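PDB 4GPS: decapping and exoribonuclease protein 1, which removes NAD and methylguanosine caps from the 5' end of RNA and degrades RNA as a metal-dependent 5'-3' exoribonuclease. Local coordinates for residues K65-V70 and K364-N369; S123-K128 and D132-I137; E259-I264 and D289-I294. All coordinates share one frame; numbering follows the deposited sequence.

Contact 1 of 3, residues K65-V70 and K364-N369; sequences KKFPHV and KFYKFN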
loop_
_atom_site.group_PDB
_atom_site.type_symbol
_atom_site.label_atom_id
_atom_site.label_comp_id
_atom_site.label_asym_id
_atom_site.label_seq_id
_atom_site.Cartn_x
_atom_site.Cartn_y
_atom_site.Cartn_z
ATOM N N LYS A 65 -20.940 9.161 1.517
ATOM C CA LYS A 65 -21.526 7.822 1.374
ATOM C C LYS A 65 -22.226 7.559 0.047
ATOM O O LYS A 65 -22.398 6.404 -0.355
ATOM C CB LYS A 65 -22.520 7.510 2.497
ATOM C CG LYS A 65 -22.866 6.003 2.574
ATOM C CD LYS A 65 -23.915 5.664 3.654
ATOM C CE LYS A 65 -23.510 6.162 5.059
ATOM N NZ LYS A 65 -24.502 5.890 6.148
ATOM N N LYS A 66 -22.636 8.613 -0.635
ATOM C CA LYS A 66 -23.309 8.422 -1.894
ATOM C C LYS A 66 -22.380 8.672 -3.063
ATOM O O LYS A 66 -22.797 9.153 -4.106
ATOM C CB LYS A 66 -24.545 9.320 -1.955
ATOM C CG LYS A 66 -25.640 8.873 -0.972
ATOM C CD LYS A 66 -26.990 9.538 -1.218
ATOM C CE LYS A 66 -26.958 11.016 -0.855
ATOM N NZ LYS A 66 -25.924 11.797 -1.621
ATOM N N PHE A 67 -21.111 8.341 -2.870
ATOM C CA PHE A 67 -20.098 8.514 -3.898
ATOM C C PHE A 67 -20.442 7.644 -5.104
ATOM O O PHE A 67 -20.863 6.498 -4.973
ATOM C CB PHE A 67 -18.704 8.150 -3.348
ATOM C CG PHE A 67 -18.498 6.684 -3.107
ATOM C CD1 PHE A 67 -17.928 5.876 -4.086
ATOM C CD2 PHE A 67 -18.907 6.097 -1.912
ATOM C CE1 PHE A 67 -17.769 4.498 -3.880
ATOM C CE2 PHE A 67 -18.751 4.714 -1.690
ATOM C CZ PHE A 67 -18.180 3.915 -2.681
ATOM N N PRO A 68 -20.276 8.189 -6.303
ATOM C CA PRO A 68 -20.575 7.456 -7.545
ATOM C C PRO A 68 -19.751 6.168 -7.662
ATOM O O PRO A 68 -18.514 6.215 -7.629
ATOM C CB PRO A 68 -20.201 8.452 -8.644
ATOM C CG PRO A 68 -20.324 9.821 -7.953
ATOM C CD PRO A 68 -19.768 9.547 -6.571
ATOM N N HIS A 69 -20.425 5.030 -7.807
ATOM C CA HIS A 69 -19.716 3.783 -7.931
ATOM C C HIS A 69 -20.438 2.689 -8.668
ATOM O O HIS A 69 -21.660 2.559 -8.609
ATOM C CB HIS A 69 -19.305 3.262 -6.565
ATOM C CG HIS A 69 -20.447 2.932 -5.661
ATOM N ND1 HIS A 69 -21.081 1.707 -5.683
ATOM C CD2 HIS A 69 -21.020 3.634 -4.651
ATOM C CE1 HIS A 69 -21.988 1.663 -4.721
ATOM N NE2 HIS A 69 -21.971 2.819 -4.078
ATOM N N VAL A 70 -19.635 1.902 -9.372
ATOM C CA VAL A 70 -20.071 0.768 -10.150
ATOM C C VAL A 70 -20.789 -0.259 -9.252
ATOM O O VAL A 70 -20.584 -0.310 -8.031
ATOM C CB VAL A 70 -18.834 0.146 -10.796
ATOM C CG1 VAL A 70 -19.043 -1.271 -11.019
ATOM C CG2 VAL A 70 -18.517 0.847 -12.101
ATOM N N LYS A 364 -21.802 -6.985 3.041
ATOM C CA LYS A 364 -22.015 -5.583 3.386
ATOM C C LYS A 364 -21.067 -4.547 2.731
ATOM O O LYS A 364 -21.521 -3.735 1.910
ATOM C CB LYS A 364 -21.981 -5.444 4.917
ATOM C CG LYS A 364 -22.795 -4.288 5.469
ATOM C CD LYS A 364 -24.272 -4.367 5.062
ATOM C CE LYS A 364 -25.030 -3.103 5.501
ATOM N NZ LYS A 364 -26.446 -3.036 5.027
ATOM N N PHE A 365 -19.778 -4.578 3.078
ATOM C CA PHE A 365 -18.745 -3.644 2.570
ATOM C C PHE A 365 -18.501 -3.595 1.055
ATOM O O PHE A 365 -17.391 -3.853 0.579
ATOM C CB PHE A 365 -17.405 -3.933 3.276
ATOM C CG PHE A 365 -17.545 -4.027 4.731
ATOM C CD1 PHE A 365 -17.982 -5.223 5.316
ATOM C CD2 PHE A 365 -17.426 -2.880 5.524
ATOM C CE1 PHE A 365 -18.314 -5.282 6.679
ATOM C CE2 PHE A 365 -17.753 -2.910 6.885
ATOM C CZ PHE A 365 -18.204 -4.119 7.476
ATOM N N TYR A 366 -19.540 -3.251 0.313
ATOM C CA TYR A 366 -19.465 -3.174 -1.130
ATOM C C TYR A 366 -18.883 -4.448 -1.693
ATOM O O TYR A 366 -18.276 -4.429 -2.755
ATOM C CB TYR A 366 -18.620 -1.967 -1.544
ATOM C CG TYR A 366 -19.182 -0.705 -0.980
ATOM C CD1 TYR A 366 -18.755 -0.222 0.249
ATOM C CD2 TYR A 366 -20.205 -0.029 -1.634
ATOM C CE1 TYR A 366 -19.334 0.914 0.826
ATOM C CE2 TYR A 366 -20.806 1.113 -1.067
ATOM C CZ TYR A 366 -20.367 1.583 0.161
ATOM O OH TYR A 366 -20.956 2.708 0.730
ATOM N N LYS A 367 -19.091 -5.553 -0.982
ATOM C CA LYS A 367 -18.552 -6.861 -1.375
ATOM C C LYS A 367 -17.051 -6.813 -1.741
ATOM O O LYS A 367 -16.581 -7.587 -2.584
ATOM C CB LYS A 367 -19.354 -7.445 -2.530
ATOM C CG LYS A 367 -20.803 -7.705 -2.192
ATOM C CD LYS A 367 -21.490 -8.459 -3.306
ATOM C CE LYS A 367 -22.827 -9.041 -2.860
ATOM N NZ LYS A 367 -23.283 -10.091 -3.822
ATOM N N PHE A 368 -16.309 -5.907 -1.091
ATOM C CA PHE A 368 -14.864 -5.761 -1.312
ATOM C C PHE A 368 -14.497 -5.807 -2.809
ATOM O O PHE A 368 -13.543 -6.472 -3.239
ATOM C CB PHE A 368 -14.092 -6.861 -0.563
ATOM C CG PHE A 368 -14.506 -7.035 0.873
ATOM C CD1 PHE A 368 -15.483 -7.974 1.224
ATOM C CD2 PHE A 368 -13.932 -6.256 1.877
ATOM C CE1 PHE A 368 -15.884 -8.132 2.555
ATOM C CE2 PHE A 368 -14.323 -6.403 3.204
ATOM C CZ PHE A 368 -15.307 -7.348 3.543
ATOM N N ASN A 369 -15.257 -5.083 -3.612
ATOM C CA ASN A 369 -15.002 -5.068 -5.037
ATOM C C ASN A 369 -13.878 -4.063 -5.365
ATOM O O ASN A 369 -14.019 -2.866 -5.098
ATOM C CB ASN A 369 -16.299 -4.684 -5.773
ATOM C CG ASN A 369 -16.229 -4.957 -7.263
ATOM O OD1 ASN A 369 -15.267 -4.587 -7.947
ATOM N ND2 ASN A 369 -17.265 -5.595 -7.781
#

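Contact 2 of 3, residues S123-K128 and D132-I137; sequences SKWENK and DSFIGI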
loop_
_atom_site.group_PDB
_atom_site.type_symbol
_atom_site.label_atom_id
_atom_site.label_comp_id
_atom_site.label_asym_id
_atom_site.label_seq_id
_atom_site.Cartn_x
_atom_site.Cartn_y
_atom_site.Cartn_z
ATOM N N SER A 123 8.295 -22.956 -11.162
ATOM C CA SER A 123 7.162 -23.502 -10.430
ATOM C C SER A 123 7.582 -24.835 -9.751
ATOM O O SER A 123 6.754 -25.695 -9.456
ATOM C CB SER A 123 5.956 -23.692 -11.371
ATOM O OG SER A 123 5.365 -22.443 -11.715
ATOM N N LYS A 124 8.879 -24.990 -9.501
ATOM C CA LYS A 124 9.413 -26.187 -8.853
ATOM C C LYS A 124 10.767 -25.945 -8.213
ATOM O O LYS A 124 11.535 -25.120 -8.676
ATOM C CB LYS A 124 9.507 -27.346 -9.853
ATOM C CG LYS A 124 8.282 -28.251 -9.733
ATOM C CD LYS A 124 8.074 -29.230 -10.901
ATOM C CE LYS A 124 6.760 -30.023 -10.702
ATOM N NZ LYS A 124 6.308 -30.706 -11.951
ATOM N N TRP A 125 11.046 -26.661 -7.133
ATOM C CA TRP A 125 12.319 -26.512 -6.442
ATOM C C TRP A 125 13.450 -27.224 -7.191
ATOM O O TRP A 125 13.212 -28.247 -7.832
ATOM C CB TRP A 125 12.212 -27.099 -5.029
ATOM C CG TRP A 125 11.216 -26.415 -4.173
ATOM C CD1 TRP A 125 9.956 -26.842 -3.879
ATOM C CD2 TRP A 125 11.363 -25.132 -3.563
ATOM N NE1 TRP A 125 9.299 -25.895 -3.130
ATOM C CE2 TRP A 125 10.141 -24.833 -2.919
ATOM C CE3 TRP A 125 12.411 -24.201 -3.495
ATOM C CZ2 TRP A 125 9.939 -23.636 -2.213
ATOM C CZ3 TRP A 125 12.207 -23.009 -2.786
ATOM C CH2 TRP A 125 10.978 -22.744 -2.159
ATOM N N GLU A 126 14.670 -26.693 -7.114
ATOM C CA GLU A 126 15.828 -27.326 -7.760
ATOM C C GLU A 126 15.946 -28.787 -7.310
ATOM O O GLU A 126 16.108 -29.685 -8.133
ATOM C CB GLU A 126 17.116 -26.614 -7.375
ATOM C CG GLU A 126 17.204 -25.190 -7.834
ATOM C CD GLU A 126 18.246 -24.405 -7.056
ATOM O OE1 GLU A 126 19.422 -24.832 -7.043
ATOM O OE2 GLU A 126 17.882 -23.368 -6.457
ATOM N N ASN A 127 15.864 -28.998 -5.994
ATOM C CA ASN A 127 15.951 -30.325 -5.377
ATOM C C ASN A 127 15.444 -30.334 -3.923
ATOM O O ASN A 127 15.085 -29.293 -3.385
ATOM C CB ASN A 127 17.395 -30.805 -5.402
ATOM C CG ASN A 127 18.353 -29.763 -4.885
ATOM O OD1 ASN A 127 19.100 -29.152 -5.657
ATOM N ND2 ASN A 127 18.329 -29.538 -3.574
ATOM N N LYS A 128 15.437 -31.513 -3.303
ATOM C CA LYS A 128 14.983 -31.680 -1.922
ATOM C C LYS A 128 15.747 -30.826 -0.925
ATOM O O LYS A 128 15.148 -30.256 -0.018
ATOM C CB LYS A 128 15.091 -33.150 -1.469
ATOM C CG LYS A 128 13.936 -34.067 -1.865
ATOM C CD LYS A 128 12.702 -33.897 -0.976
ATOM C CE LYS A 128 11.601 -33.068 -1.652
ATOM N NZ LYS A 128 11.147 -33.621 -2.964
ATOM N N ASP A 132 13.835 -28.156 1.292
ATOM C CA ASP A 132 13.741 -28.350 2.728
ATOM C C ASP A 132 14.314 -27.188 3.522
ATOM O O ASP A 132 14.214 -27.184 4.752
ATOM C CB ASP A 132 14.399 -29.663 3.150
ATOM C CG ASP A 132 13.610 -30.877 2.711
ATOM O OD1 ASP A 132 12.380 -30.765 2.469
ATOM O OD2 ASP A 132 14.233 -31.957 2.624
ATOM N N SER A 133 14.898 -26.211 2.818
ATOM C CA SER A 133 15.453 -24.994 3.426
ATOM C C SER A 133 14.377 -23.907 3.527
ATOM O O SER A 133 14.634 -22.821 4.043
ATOM C CB SER A 133 16.574 -24.430 2.576
ATOM O OG SER A 133 17.228 -25.471 1.900
ATOM N N PHE A 134 13.193 -24.189 2.992
ATOM C CA PHE A 134 12.079 -23.254 3.025
ATOM C C PHE A 134 10.794 -23.941 3.487
ATOM O O PHE A 134 10.206 -23.582 4.513
ATOM C CB PHE A 134 11.862 -22.640 1.641
ATOM C CG PHE A 134 13.046 -21.877 1.122
ATOM C CD1 PHE A 134 13.861 -22.418 0.143
ATOM C CD2 PHE A 134 13.338 -20.596 1.608
ATOM C CE1 PHE A 134 14.945 -21.688 -0.347
ATOM C CE2 PHE A 134 14.434 -19.858 1.117
ATOM C CZ PHE A 134 15.229 -20.401 0.146
ATOM N N ILE A 135 10.362 -24.942 2.738
ATOM C CA ILE A 135 9.140 -25.651 3.086
ATOM C C ILE A 135 9.325 -26.566 4.317
ATOM O O ILE A 135 10.127 -27.513 4.313
ATOM C CB ILE A 135 8.659 -26.470 1.874
ATOM C CG1 ILE A 135 8.432 -25.538 0.672
ATOM C CG2 ILE A 135 7.382 -27.226 2.231
ATOM C CD1 ILE A 135 7.337 -24.469 0.914
ATOM N N GLY A 136 8.586 -26.275 5.377
ATOM C CA GLY A 136 8.678 -27.089 6.580
ATOM C C GLY A 136 9.296 -26.347 7.753
ATOM O O GLY A 136 9.260 -26.800 8.895
ATOM N N ILE A 137 9.855 -25.188 7.456
ATOM C CA ILE A 137 10.494 -24.363 8.449
ATOM C C ILE A 137 9.466 -23.658 9.307
ATOM O O ILE A 137 8.483 -23.104 8.813
ATOM C CB ILE A 137 11.425 -23.385 7.742
ATOM C CG1 ILE A 137 12.640 -24.182 7.266
ATOM C CG2 ILE A 137 11.809 -22.218 8.652
ATOM C CD1 ILE A 137 13.682 -23.358 6.586
#

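Contact 3 of 3, residues E259-I264 and D289-I294; sequences ELYYSI and DTYTEI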
loop_
_atom_site.group_PDB
_atom_site.type_symbol
_atom_site.label_atom_id
_atom_site.label_comp_id
_atom_site.label_asym_id
_atom_site.label_seq_id
_atom_site.Cartn_x
_atom_site.Cartn_y
_atom_site.Cartn_z
ATOM N N GLU A 259 18.512 -2.406 7.783
ATOM C CA GLU A 259 18.384 -1.534 6.612
ATOM C C GLU A 259 16.997 -1.650 5.947
ATOM O O GLU A 259 16.383 -2.715 5.939
ATOM C CB GLU A 259 19.487 -1.915 5.619
ATOM C CG GLU A 259 19.681 -0.996 4.439
ATOM C CD GLU A 259 20.925 -1.369 3.620
ATOM O OE1 GLU A 259 21.158 -0.763 2.548
ATOM O OE2 GLU A 259 21.678 -2.269 4.051
ATOM N N LEU A 260 16.514 -0.543 5.393
ATOM C CA LEU A 260 15.217 -0.505 4.724
ATOM C C LEU A 260 15.353 0.044 3.299
ATOM O O LEU A 260 16.248 0.842 3.003
ATOM C CB LEU A 260 14.254 0.358 5.536
ATOM C CG LEU A 260 14.019 -0.198 6.945
ATOM C CD1 LEU A 260 13.474 0.879 7.848
ATOM C CD2 LEU A 260 13.076 -1.393 6.871
ATOM N N TYR A 261 14.470 -0.386 2.413
ATOM C CA TYR A 261 14.530 0.070 1.034
ATOM C C TYR A 261 13.187 0.686 0.589
ATOM O O TYR A 261 12.115 0.141 0.845
ATOM C CB TYR A 261 14.927 -1.092 0.131
ATOM C CG TYR A 261 15.107 -0.696 -1.311
ATOM C CD1 TYR A 261 16.307 -0.136 -1.766
ATOM C CD2 TYR A 261 14.064 -0.860 -2.227
ATOM C CE1 TYR A 261 16.454 0.245 -3.092
ATOM C CE2 TYR A 261 14.204 -0.484 -3.551
ATOM C CZ TYR A 261 15.389 0.066 -3.979
ATOM O OH TYR A 261 15.485 0.452 -5.290
ATOM N N TYR A 262 13.258 1.832 -0.078
ATOM C CA TYR A 262 12.068 2.545 -0.500
ATOM C C TYR A 262 12.056 2.944 -1.971
ATOM O O TYR A 262 13.072 3.388 -2.543
ATOM C CB TYR A 262 11.930 3.821 0.313
ATOM C CG TYR A 262 11.832 3.637 1.794
ATOM C CD1 TYR A 262 10.629 3.239 2.398
ATOM C CD2 TYR A 262 12.925 3.918 2.613
ATOM C CE1 TYR A 262 10.513 3.138 3.787
ATOM C CE2 TYR A 262 12.827 3.824 4.005
ATOM C CZ TYR A 262 11.614 3.439 4.583
ATOM O OH TYR A 262 11.499 3.423 5.950
ATOM N N SER A 263 10.883 2.813 -2.575
ATOM C CA SER A 263 10.700 3.194 -3.956
ATOM C C SER A 263 9.796 4.409 -3.882
ATOM O O SER A 263 8.793 4.388 -3.185
ATOM C CB SER A 263 10.006 2.081 -4.726
ATOM O OG SER A 263 9.656 2.480 -6.044
ATOM N N ILE A 264 10.171 5.483 -4.559
ATOM C CA ILE A 264 9.354 6.672 -4.567
ATOM C C ILE A 264 8.694 6.686 -5.936
ATOM O O ILE A 264 9.390 6.774 -6.943
ATOM C CB ILE A 264 10.182 7.936 -4.362
ATOM C CG1 ILE A 264 10.511 8.163 -2.880
ATOM C CG2 ILE A 264 9.306 9.132 -4.655
ATOM C CD1 ILE A 264 11.132 7.096 -2.160
ATOM N N ASP A 289 13.810 -8.836 -12.457
ATOM C CA ASP A 289 13.994 -7.411 -12.164
ATOM C C ASP A 289 12.666 -6.747 -11.776
ATOM O O ASP A 289 12.314 -5.655 -12.233
ATOM C CB ASP A 289 14.605 -6.674 -13.354
ATOM C CG ASP A 289 15.079 -5.292 -12.969
ATOM O OD1 ASP A 289 15.657 -5.168 -11.864
ATOM O OD2 ASP A 289 14.878 -4.341 -13.753
ATOM N N THR A 290 11.947 -7.424 -10.900
ATOM C CA THR A 290 10.641 -6.993 -10.475
ATOM C C THR A 290 10.546 -6.962 -8.955
ATOM O O THR A 290 10.878 -7.935 -8.268
ATOM C CB THR A 290 9.590 -7.982 -11.056
ATOM O OG1 THR A 290 9.614 -7.910 -12.494
ATOM C CG2 THR A 290 8.186 -7.694 -10.520
ATOM N N TYR A 291 10.114 -5.836 -8.419
ATOM C CA TYR A 291 9.934 -5.780 -6.978
ATOM C C TYR A 291 8.975 -6.911 -6.595
ATOM O O TYR A 291 8.033 -7.212 -7.332
ATOM C CB TYR A 291 9.332 -4.438 -6.578
ATOM C CG TYR A 291 10.306 -3.308 -6.667
ATOM C CD1 TYR A 291 11.568 -3.409 -6.064
ATOM C CD2 TYR A 291 9.954 -2.109 -7.296
ATOM C CE1 TYR A 291 12.462 -2.340 -6.077
ATOM C CE2 TYR A 291 10.835 -1.030 -7.314
ATOM C CZ TYR A 291 12.082 -1.147 -6.703
ATOM O OH TYR A 291 12.909 -0.059 -6.683
ATOM N N THR A 292 9.226 -7.527 -5.446
ATOM C CA THR A 292 8.424 -8.643 -4.943
ATOM C C THR A 292 8.087 -8.385 -3.455
ATOM O O THR A 292 8.974 -8.329 -2.597
ATOM C CB THR A 292 9.222 -9.954 -5.116
ATOM O OG1 THR A 292 9.489 -10.134 -6.515
ATOM C CG2 THR A 292 8.439 -11.180 -4.548
ATOM N N GLU A 293 6.800 -8.184 -3.179
ATOM C CA GLU A 293 6.308 -7.893 -1.840
ATOM C C GLU A 293 5.864 -9.219 -1.217
ATOM O O GLU A 293 5.048 -9.962 -1.781
ATOM C CB GLU A 293 5.149 -6.886 -1.914
ATOM C CG GLU A 293 5.460 -5.721 -2.857
ATOM C CD GLU A 293 4.834 -4.413 -2.435
ATOM O OE1 GLU A 293 4.970 -4.056 -1.251
ATOM O OE2 GLU A 293 4.220 -3.734 -3.282
ATOM N N ILE A 294 6.448 -9.497 -0.061
ATOM C CA ILE A 294 6.251 -10.716 0.695
ATOM C C ILE A 294 5.142 -10.606 1.753
ATOM O O ILE A 294 5.121 -9.679 2.569
ATOM C CB ILE A 294 7.597 -11.090 1.347
ATOM C CG1 ILE A 294 8.637 -11.219 0.224
ATOM C CG2 ILE A 294 7.470 -12.364 2.216
ATOM C CD1 ILE A 294 10.005 -11.542 0.700
#

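Contact 1 of 3, residues K65-V70 and K364-N369
The backbones of Y366 and H69 stay well apart, their CA atoms 9.7 Å from each other with no hydrogen bond between the segments, so Y366 must bridge two loops with its ring. There it joins F67 and H69 in an aromatic cluster. A tyrosine suits the place because its long flat ring spans the gap and can meet two aromatic partners at once. Its first torsion, chi1 -57°, sets CG beside the backbone N and carries the ring across. Against H69 the pair is T-shaped: the edge of Y366 is turned to the imidazole face, the planes stand at 88° and the centroids lie 5.2 Å apart. The closest approach in that pair is CE2 of Y366 to NE2 of H69, at 3.7 Å. F67 comes in obliquely, its CZ lying over one face of the tyrosine toward the rim, while OH of Y366 reaches the phenylalanine edge near the ring plane, 3.8 Å from CE2 of F67. F67 is the buried member of the cluster, as befits a wholly apolar side chain, and its ring also meets W376 edge-to-face. W376 and V372, which touches Y366, belong to helix 370-393, so the cluster seats the loop after strand 60-63 beside the start of that helix. N369 is the N-cap of the helix: its OD1 accepts from N of N371. Histidine offers Y366 a flat face while ND1 of H69 still donates to O of V70, 3.1 Å away in a nearly straight bond, 168° at the hydrogen.

Contact 2 of 3, residues S123-K128 and D132-I137
W125 and F134 lie with ring planes only 16° from parallel but slid so far apart that they barely overlap; the six-membered ring of the indole and the phenyl ring have centroids 5.4 Å apart. They belong to a loop-helix-loop segment, in which the short helix 128-131 links the two loops and turns the chain, bringing W125 close to F134 and I135. The nearest atoms are CZ3 of W125 and CD1 of F134, 3.4 Å apart, approached obliquely. Farther along the indole, CG1 of I135 lies 3.8 Å from CZ2 of W125, again obliquely. W125 holds CG beside the backbone N (chi1 -62°), which brings the indole to F134 and I135. Tryptophan suits this partly exposed place because its broad surface can meet both residues together and still stack on Y119 of helix 114-122. F134, wholly apolar, is buried, and it also packs on L245 and L246 of helix 233-246, the helix that supplies the metal ligand E243. The phenyl side chain lies about 9 Å from the side chain of I294 and 11 Å from that of E243, both metal-binding, so the segment lies near the metal site without supplying a ligand itself. A type II turn runs from F134 to I137, and G136 suits its positive phi, which glycine tolerates readily. At the exposed end the helix finishes with a backbone bond: N of D132 donates to O of K128 at 2.8 Å, with an angle of 148° at the hydrogen.

Contact 3 of 3, residues E259-I264 and D289-I294
Y261 donates its hydroxyl hydrogen to OH of Y291 at 3.0 Å, a polar link between two strands of the RAI1-like PD-(D/E)XK nuclease fold that are not hydrogen-bonded neighbours. The accepting hydroxyl lies at the edge of the Y261 ring, near its plane. Y291 OH is also hydrogen-bonded to OE2 of E88, and the same carboxylate oxygen binds OG of S263. The E88 carboxylate is thus held by a tyrosine and a serine, with Y261 as a second-shell partner; this network would probably favour the charged form of E88. Tyrosine suits both positions because its ring packs in this buried contact while its hydroxyl joins the hydrogen-bond chain.

The apolar part of the contact lies beside this chain of bonds. The two tyrosine side chains cross at about a right angle, and CE2 of Y261 comes 3.6 Å from CE1 of Y291. With chi1 -176°, Y261 holds CG opposite the backbone N, extending its ring toward Y291. The smaller S263 comes from the same side of the Y291 ring plane but meets the other ring carbon, its OG 3.9 Å from CE2 of Y291; a small residue leaves room there for the ring. K323 makes a cation-pi contact with Y291.

Two and three residues past Y291, E293 and I294 bind the divalent metal, and N of I294 is hydrogen-bonded to OD2 of the metal ligand D282. Strand 273-285 lies between them, pairing antiparallel with both 259-268 and 290-297; strand 86-95 flanks 259-268 on its other edge, and 325-331 runs parallel to 290-297 on its far side.

Overall arrangement
From the N terminus, the chain passes strand 60-63 and enters 65-70, which waits for 364-369, 294 residues on, to close contact 1; the other two contacts fall within this long loop. Contact 2 closes first, a short loop closed around helix 128-131. Contact 3 follows in series, its 259-264 and 289-294 separated by the intervening strand 273-285. None of the three touches another: the nearest atoms of contacts 2 and 3 are about 9 Å apart. Contact 3 ties together core strands beside the metal site, contact 2 lies at the surface near helix 233-246, and contact 1, across the chain's centre from contact 3, joins the loop after strand 60-63 to the loop leading into helix 370-393.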